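Long-range contact in PfkB family carbohydrate kinase (Listeria grayi DSM 20601, PDB 4GM6), which probably phosphorylates a sugar or related carbohydrate substrate, as a kinase of the PfkB family: residues 25-37 with 66-78. Residues are numbered along the deposited sequence; the frame is centred on the assembly and turned at random. Where two conformers were deposited one is given.
Sequences KQVVTIGELLMRL and LSKLGHPTRIATV
Thr29 and Ile75 run alongside each other off the same face of two neighbouring parallel strands, and Thr29 CG2 is squeezed to 3.3 Å from Ile75 CG1, close for two carbons. Ile75 brings CG1 there by holding it anti to its own nitrogen (chi1 -170°), while Thr29 turns OG1 to the carbonyl of His155. Further back on this face, the Leu66 side chain comes at Val27 roughly at a right angle, its CD1 3.7 Å from Val27 CG1 and nearly as close to Val27 CG2. On the other face, the aliphatic part of Arg74 runs obliquely over Val28, CG 3.6 Å from Val28 CG2, before a bend at chi3 (50°) carries NH1 to the carbonyl oxygens of Leu147 and Lys149. The backbones are joined by Thr29 N to Arg74 O (3.0 Å) and Ala76 N to Thr29 O (2.9 Å), among others. At the start, His71 ND1 donates to Lys25 O (3.1 Å), which lies in the ring plane; NE2 bonds His301. Past strand 27-30, a water accepts from Leu33 N and donates to Thr77 OG1 and Val78 O, tying the following loop to strand 73-79. Gly70 ends helix 58-68 in a Schellman motif, closing a beta-alpha-beta unit of the Rossmann-like core whose first connection detours through strands 34-38 and 50-56 of the smaller sheet. Strand 27-30 lies between 73-79 and 153-157; helix 58-68 packs on the Thr29 and Ile75 face.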
ATOM      1  N   LYS C  25      -8.830  16.452  37.094  1.00 83.72           N
ATOM      2  CA  LYS C  25     -10.314  16.432  37.252  1.00 89.09           C
ATOM      3  C   LYS C  25     -10.965  15.566  36.186  1.00 82.47           C
ATOM      4  O   LYS C  25     -10.454  15.454  35.073  1.00 80.58           O
ATOM      5  CB  LYS C  25     -10.892  17.844  37.197  1.00105.84           C
ATOM      6  CG  LYS C  25     -10.938  18.550  38.539  1.00 92.98           C
ATOM      7  CD  LYS C  25     -11.353  20.001  38.372  1.00 89.41           C
ATOM      8  CE  LYS C  25     -11.248  20.753  39.690  1.00 98.76           C
ATOM      9  NZ  LYS C  25     -11.223  22.220  39.456  1.00102.83           N
ATOM     10  N   GLN C  26     -12.111  14.985  36.533  1.00 63.30           N
ATOM     11  CA  GLN C  26     -12.718  13.904  35.755  1.00 67.64           C
ATOM     12  C   GLN C  26     -13.984  14.306  34.995  1.00 61.09           C
ATOM     13  O   GLN C  26     -14.787  15.116  35.462  1.00 62.85           O
ATOM     14  CB  GLN C  26     -13.007  12.700  36.660  1.00 68.42           C
ATOM     15  CG  GLN C  26     -11.825  12.299  37.529  1.00 94.43           C
ATOM     16  CD  GLN C  26     -11.798  10.816  37.853  1.00101.94           C
ATOM     17  OE1 GLN C  26     -12.625  10.044  37.363  1.00 80.43           O
ATOM     18  NE2 GLN C  26     -10.834  10.408  38.675  1.00 95.02           N
ATOM     19  N   VAL C  27     -14.158  13.710  33.821  1.00 61.38           N
ATOM     20  CA  VAL C  27     -15.262  14.054  32.940  1.00 57.50           C
ATOM     21  C   VAL C  27     -16.027  12.801  32.500  1.00 70.32           C
ATOM     22  O   VAL C  27     -15.430  11.760  32.226  1.00 60.40           O
ATOM     23  CB  VAL C  27     -14.741  14.818  31.704  1.00 54.38           C
ATOM     24  CG1 VAL C  27     -15.861  15.116  30.711  1.00 52.44           C
ATOM     25  CG2 VAL C  27     -14.033  16.091  32.140  1.00 49.29           C
ATOM     26  N   VAL C  28     -17.352  12.901  32.463  1.00 62.99           N
ATOM     27  CA  VAL C  28     -18.187  11.818  31.958  1.00 61.95           C
ATOM     28  C   VAL C  28     -18.849  12.255  30.651  1.00 55.72           C
ATOM     29  O   VAL C  28     -19.242  13.412  30.491  1.00 57.52           O
ATOM     30  CB  VAL C  28     -19.237  11.360  33.012  1.00 60.87           C
ATOM     31  CG1 VAL C  28     -20.239  12.472  33.323  1.00 62.53           C
ATOM     32  CG2 VAL C  28     -19.957  10.104  32.552  1.00 62.94           C
ATOM     33  N   THR C  29     -18.947  11.341  29.697  1.00 56.22           N
ATOM     34  CA  THR C  29     -19.632  11.661  28.458  1.00 46.61           C
ATOM     35  C   THR C  29     -20.576  10.537  28.006  1.00 61.13           C
ATOM     36  O   THR C  29     -20.477   9.401  28.471  1.00 52.69           O
ATOM     37  CB  THR C  29     -18.629  11.975  27.345  1.00 54.98           C
ATOM     38  OG1 THR C  29     -19.301  12.666  26.289  1.00 78.59           O
ATOM     39  CG2 THR C  29     -18.020  10.693  26.822  1.00 41.40           C
ATOM     40  N   ILE C  30     -21.488  10.870  27.093  1.00 49.42           N
ATOM     41  CA  ILE C  30     -22.506   9.934  26.628  1.00 46.87           C
ATOM     42  C   ILE C  30     -22.597  10.004  25.113  1.00 47.18           C
ATOM     43  O   ILE C  30     -22.732  11.087  24.529  1.00 42.14           O
ATOM     44  CB  ILE C  30     -23.886  10.265  27.205  1.00 48.15           C
ATOM     45  CG1 ILE C  30     -23.848  10.183  28.736  1.00 55.98           C
ATOM     46  CG2 ILE C  30     -24.938   9.308  26.658  1.00 47.49           C
ATOM     47  CD1 ILE C  30     -25.084  10.744  29.403  1.00 61.65           C
ATOM     48  N   GLY C  31     -22.506   8.860  24.459  1.00 43.88           N
ATOM     49  CA  GLY C  31     -22.562   8.893  23.015  1.00 48.01           C
ATOM     50  C   GLY C  31     -22.163   7.605  22.352  1.00 48.79           C
ATOM     51  O   GLY C  31     -21.601   6.715  22.986  1.00 43.88           O
ATOM     52  N   GLU C  32     -22.460   7.530  21.058  1.00 37.13           N
ATOM     53  CA  GLU C  32     -22.231   6.330  20.280  1.00 42.86           C
ATOM     54  C   GLU C  32     -20.886   6.388  19.569  1.00 40.10           C
ATOM     55  O   GLU C  32     -20.508   7.444  19.056  1.00 37.23           O
ATOM     56  CB  GLU C  32     -23.344   6.188  19.245  1.00 36.55           C
ATOM     57  CG  GLU C  32     -23.114   5.042  18.279  1.00 37.07           C
ATOM     58  CD  GLU C  32     -24.293   4.802  17.364  1.00 38.72           C
ATOM     59  OE1 GLU C  32     -25.125   5.719  17.187  1.00 42.37           O
ATOM     60  OE2 GLU C  32     -24.378   3.691  16.801  1.00 38.60           O
ATOM     61  N   LEU C  33     -20.184   5.252  19.532  1.00 37.38           N
ATOM     62  CA  LEU C  33     -18.975   5.104  18.743  1.00 41.49           C
ATOM     63  C   LEU C  33     -19.308   4.539  17.366  1.00 43.84           C
ATOM     64  O   LEU C  33     -20.105   3.612  17.245  1.00 32.89           O
ATOM     65  CB  LEU C  33     -17.968   4.178  19.426  1.00 45.50           C
ATOM     66  CG  LEU C  33     -17.147   4.828  20.540  1.00 52.75           C
ATOM     67  CD1 LEU C  33     -17.963   4.775  21.821  1.00 43.00           C
ATOM     68  CD2 LEU C  33     -15.806   4.135  20.731  1.00 41.56           C
ATOM     69  N   LEU C  34     -18.684   5.098  16.336  1.00 34.16           N
ATOM     70  CA  LEU C  34     -18.921   4.661  14.965  1.00 33.09           C
ATOM     71  C   LEU C  34     -17.615   4.167  14.374  1.00 35.69           C
ATOM     72  O   LEU C  34     -16.535   4.648  14.729  1.00 32.11           O
ATOM     73  CB  LEU C  34     -19.429   5.831  14.110  1.00 28.67           C
ATOM     74  CG  LEU C  34     -20.736   6.452  14.580  1.00 38.24           C
ATOM     75  CD1 LEU C  34     -21.106   7.663  13.722  1.00 31.53           C
ATOM     76  CD2 LEU C  34     -21.803   5.373  14.499  1.00 34.40           C
ATOM     77  N   MET C  35     -17.687   3.224  13.454  1.00 30.49           N
ATOM     78  CA  MET C  35     -16.494   2.954  12.678  1.00 31.58           C
ATOM     79  C   MET C  35     -16.579   3.771  11.391  1.00 27.77           C
ATOM     80  O   MET C  35     -17.556   3.660  10.632  1.00 30.21           O
ATOM     81  CB  MET C  35     -16.331   1.479  12.366  1.00 27.43           C
ATOM     82  CG  MET C  35     -15.137   1.233  11.442  1.00 28.46           C
ATOM     83  SD  MET C  35     -14.743  -0.509  11.199  1.00 38.30           S
ATOM     84  CE  MET C  35     -16.296  -1.150  10.591  1.00 41.59           C
ATOM     85  N   ARG C  36     -15.590   4.618  11.157  1.00 23.47           N
ATOM     86  CA  ARG C  36     -15.561   5.352   9.906  1.00 27.96           C
ATOM     87  C   ARG C  36     -14.746   4.578   8.868  1.00 27.74           C
ATOM     88  O   ARG C  36     -13.697   4.031   9.195  1.00 27.68           O
ATOM     89  CB  ARG C  36     -14.990   6.762  10.070  1.00 26.48           C
ATOM     90  CG  ARG C  36     -14.674   7.320   8.695  1.00 28.58           C
ATOM     91  CD  ARG C  36     -14.323   8.796   8.630  1.00 41.81           C
ATOM     92  NE  ARG C  36     -13.508   9.323   9.717  1.00 30.58           N
ATOM     93  CZ  ARG C  36     -12.351   9.977   9.565  1.00 33.10           C
ATOM     94  NH1 ARG C  36     -11.725  10.460  10.623  1.00 32.55           N
ATOM     95  NH2 ARG C  36     -11.806  10.138   8.379  1.00 34.07           N
ATOM     96  N   LEU C  37     -15.247   4.521   7.633  1.00 25.80           N
ATOM     97  CA  LEU C  37     -14.568   3.842   6.507  1.00 24.52           C
ATOM     98  C   LEU C  37     -14.336   4.835   5.383  1.00 29.30           C
ATOM     99  O   LEU C  37     -15.291   5.292   4.763  1.00 28.10           O
ATOM    100  CB  LEU C  37     -15.411   2.663   6.024  1.00 26.04           C
ATOM    101  CG  LEU C  37     -15.657   1.660   7.170  1.00 30.49           C
ATOM    102  CD1 LEU C  37     -17.104   1.211   7.222  1.00 44.49           C
ATOM    103  CD2 LEU C  37     -14.760   0.456   7.044  1.00 31.25           C
ATOM    104  N   LEU C  66      -9.772  14.806  25.804  1.00 41.19           N
ATOM    105  CA  LEU C  66      -9.611  15.250  27.196  1.00 48.53           C
ATOM    106  C   LEU C  66      -8.539  14.415  27.872  1.00 47.15           C
ATOM    107  O   LEU C  66      -7.679  14.940  28.582  1.00 44.37           O
ATOM    108  CB  LEU C  66     -10.931  15.167  27.998  1.00 41.14           C
ATOM    109  CG  LEU C  66     -11.852  16.372  27.788  1.00 51.87           C
ATOM    110  CD1 LEU C  66     -13.219  16.183  28.429  1.00 43.90           C
ATOM    111  CD2 LEU C  66     -11.195  17.649  28.290  1.00 43.99           C
ATOM    112  N   SER C  67      -8.602  13.108  27.646  1.00 42.21           N
ATOM    113  CA  SER C  67      -7.655  12.189  28.250  1.00 45.16           C
ATOM    114  C   SER C  67      -6.231  12.476  27.768  1.00 54.13           C
ATOM    115  O   SER C  67      -5.260  12.276  28.500  1.00 52.19           O
ATOM    116  CB  SER C  67      -8.039  10.753  27.905  1.00 50.20           C
ATOM    117  OG  SER C  67      -7.078   9.840  28.399  1.00 50.54           O
ATOM    118  N   LYS C  68      -6.111  12.940  26.527  1.00 44.70           N
ATOM    119  CA  LYS C  68      -4.813  13.315  25.990  1.00 45.63           C
ATOM    120  C   LYS C  68      -4.236  14.446  26.827  1.00 51.18           C
ATOM    121  O   LYS C  68      -3.019  14.594  26.944  1.00 49.97           O
ATOM    122  CB  LYS C  68      -4.938  13.772  24.536  1.00 44.02           C
ATOM    123  CG  LYS C  68      -5.005  12.642  23.522  1.00 50.10           C
ATOM    124  CD  LYS C  68      -3.680  11.896  23.419  1.00 43.49           C
ATOM    125  CE  LYS C  68      -3.785  10.740  22.422  1.00 50.25           C
ATOM    126  NZ  LYS C  68      -4.252   9.456  23.033  1.00 47.55           N
ATOM    127  N   LEU C  69      -5.124  15.247  27.400  1.00 44.18           N
ATOM    128  CA  LEU C  69      -4.718  16.427  28.157  1.00 51.02           C
ATOM    129  C   LEU C  69      -4.665  16.181  29.665  1.00 58.51           C
ATOM    130  O   LEU C  69      -4.575  17.125  30.450  1.00 54.67           O
ATOM    131  CB  LEU C  69      -5.657  17.594  27.853  1.00 47.90           C
ATOM    132  CG  LEU C  69      -5.636  18.051  26.395  1.00 48.73           C
ATOM    133  CD1 LEU C  69      -6.784  19.001  26.110  1.00 45.84           C
ATOM    134  CD2 LEU C  69      -4.310  18.710  26.083  1.00 43.24           C
ATOM    135  N   GLY C  70      -4.724  14.918  30.071  1.00 49.74           N
ATOM    136  CA  GLY C  70      -4.552  14.576  31.481  1.00 51.75           C
ATOM    137  C   GLY C  70      -5.822  14.334  32.276  1.00 53.48           C
ATOM    138  O   GLY C  70      -5.756  13.982  33.445  1.00 62.45           O
ATOM    139  N   HIS C  71      -6.985  14.510  31.663  1.00 55.97           N
ATOM    140  CA  HIS C  71      -8.231  14.308  32.398  1.00 56.96           C
ATOM    141  C   HIS C  71      -8.729  12.863  32.309  1.00 58.42           C
ATOM    142  O   HIS C  71      -9.023  12.372  31.217  1.00 50.40           O
ATOM    143  CB  HIS C  71      -9.311  15.265  31.899  1.00 52.57           C
ATOM    144  CG  HIS C  71      -8.923  16.708  31.978  1.00 57.11           C
ATOM    145  ND1 HIS C  71      -9.084  17.460  33.121  1.00 62.50           N
ATOM    146  CD2 HIS C  71      -8.389  17.541  31.054  1.00 47.77           C
ATOM    147  CE1 HIS C  71      -8.661  18.693  32.899  1.00 56.83           C
ATOM    148  NE2 HIS C  71      -8.234  18.766  31.651  1.00 60.67           N
ATOM    149  N   PRO C  72      -8.813  12.173  33.459  1.00 63.90           N
ATOM    150  CA  PRO C  72      -9.430  10.851  33.461  1.00 57.92           C
ATOM    151  C   PRO C  72     -10.861  10.989  32.965  1.00 57.54           C
ATOM    152  O   PRO C  72     -11.623  11.824  33.468  1.00 60.32           O
ATOM    153  CB  PRO C  72      -9.422  10.460  34.945  1.00 66.98           C
ATOM    154  CG  PRO C  72      -8.329  11.281  35.551  1.00 65.15           C
ATOM    155  CD  PRO C  72      -8.386  12.585  34.809  1.00 60.72           C
ATOM    156  N   THR C  73     -11.223  10.188  31.976  1.00 54.65           N
ATOM    157  CA  THR C  73     -12.552  10.257  31.392  0.50 53.38           C
ATOM    158  C   THR C  73     -13.212   8.883  31.364  1.00 61.50           C
ATOM    159  O   THR C  73     -12.534   7.848  31.467  1.00 50.34           O
ATOM    160  CB  THR C  73     -12.505  10.820  29.954  0.50 52.16           C
ATOM    161  OG1 THR C  73     -11.598  10.041  29.161  0.50 42.20           O
ATOM    162  CG2 THR C  73     -12.057  12.277  29.956  0.50 47.18           C
ATOM    163  N   ARG C  74     -14.532   8.887  31.216  1.00 55.57           N
ATOM    164  CA  ARG C  74     -15.327   7.675  31.141  1.00 54.27           C
ATOM    165  C   ARG C  74     -16.509   7.957  30.226  1.00 53.30           C
ATOM    166  O   ARG C  74     -16.925   9.113  30.059  1.00 51.09           O
ATOM    167  CB  ARG C  74     -15.847   7.300  32.522  1.00 56.99           C
ATOM    168  CG  ARG C  74     -16.937   8.237  33.017  1.00 66.77           C
ATOM    169  CD  ARG C  74     -17.321   7.927  34.448  1.00 62.69           C
ATOM    170  NE  ARG C  74     -16.155   7.820  35.325  1.00 72.61           N
ATOM    171  CZ  ARG C  74     -16.193   7.976  36.646  1.00 89.04           C
ATOM    172  NH1 ARG C  74     -17.335   8.263  37.257  1.00 67.74           N
ATOM    173  NH2 ARG C  74     -15.082   7.859  37.360  1.00108.36           N
ATOM    174  N   ILE C  75     -17.065   6.907  29.639  1.00 48.57           N
ATOM    175  CA  ILE C  75     -18.138   7.099  28.679  1.00 49.58           C
ATOM    176  C   ILE C  75     -19.221   6.050  28.818  1.00 52.93           C
ATOM    177  O   ILE C  75     -18.950   4.840  28.808  1.00 44.92           O
ATOM    178  CB  ILE C  75     -17.618   7.086  27.226  1.00 48.43           C
ATOM    179  CG1 ILE C  75     -18.716   7.537  26.254  1.00 50.96           C
ATOM    180  CG2 ILE C  75     -17.124   5.698  26.836  1.00 38.60           C
ATOM    181  CD1 ILE C  75     -18.271   7.601  24.803  1.00 43.64           C
ATOM    182  N   ALA C  76     -20.451   6.529  28.951  1.00 48.67           N
ATOM    183  CA  ALA C  76     -21.617   5.660  28.914  1.00 51.27           C
ATOM    184  C   ALA C  76     -21.944   5.386  27.439  1.00 54.50           C
ATOM    185  O   ALA C  76     -22.332   6.295  26.703  1.00 53.19           O
ATOM    186  CB  ALA C  76     -22.789   6.320  29.626  1.00 50.29           C
ATOM    187  N   THR C  77     -21.758   4.145  26.998  1.00 46.97           N
ATOM    188  CA  THR C  77     -22.042   3.804  25.609  1.00 47.37           C
ATOM    189  C   THR C  77     -22.437   2.328  25.431  1.00 60.99           C
ATOM    190  O   THR C  77     -22.383   1.545  26.380  1.00 47.70           O
ATOM    191  CB  THR C  77     -20.853   4.153  24.696  1.00 44.21           C
ATOM    192  OG1 THR C  77     -21.329   4.376  23.363  1.00 39.56           O
ATOM    193  CG2 THR C  77     -19.827   3.017  24.700  1.00 44.68           C
ATOM    194  N   VAL C  78     -22.844   1.961  24.214  1.00 50.67           N
ATOM    195  CA  VAL C  78     -23.267   0.592  23.930  1.00 45.16           C
ATOM    196  C   VAL C  78     -22.620   0.075  22.654  1.00 51.39           C
ATOM    197  O   VAL C  78     -22.625   0.767  21.628  1.00 44.75           O
ATOM    198  CB  VAL C  78     -24.790   0.491  23.737  1.00 46.19           C
ATOM    199  CG1 VAL C  78     -25.185  -0.950  23.425  1.00 47.42           C
ATOM    200  CG2 VAL C  78     -25.529   1.015  24.965  1.00 52.36           C
TER
HETATM  201  O   HOH W   1     -20.783   2.942  20.823  1.00 39.93           O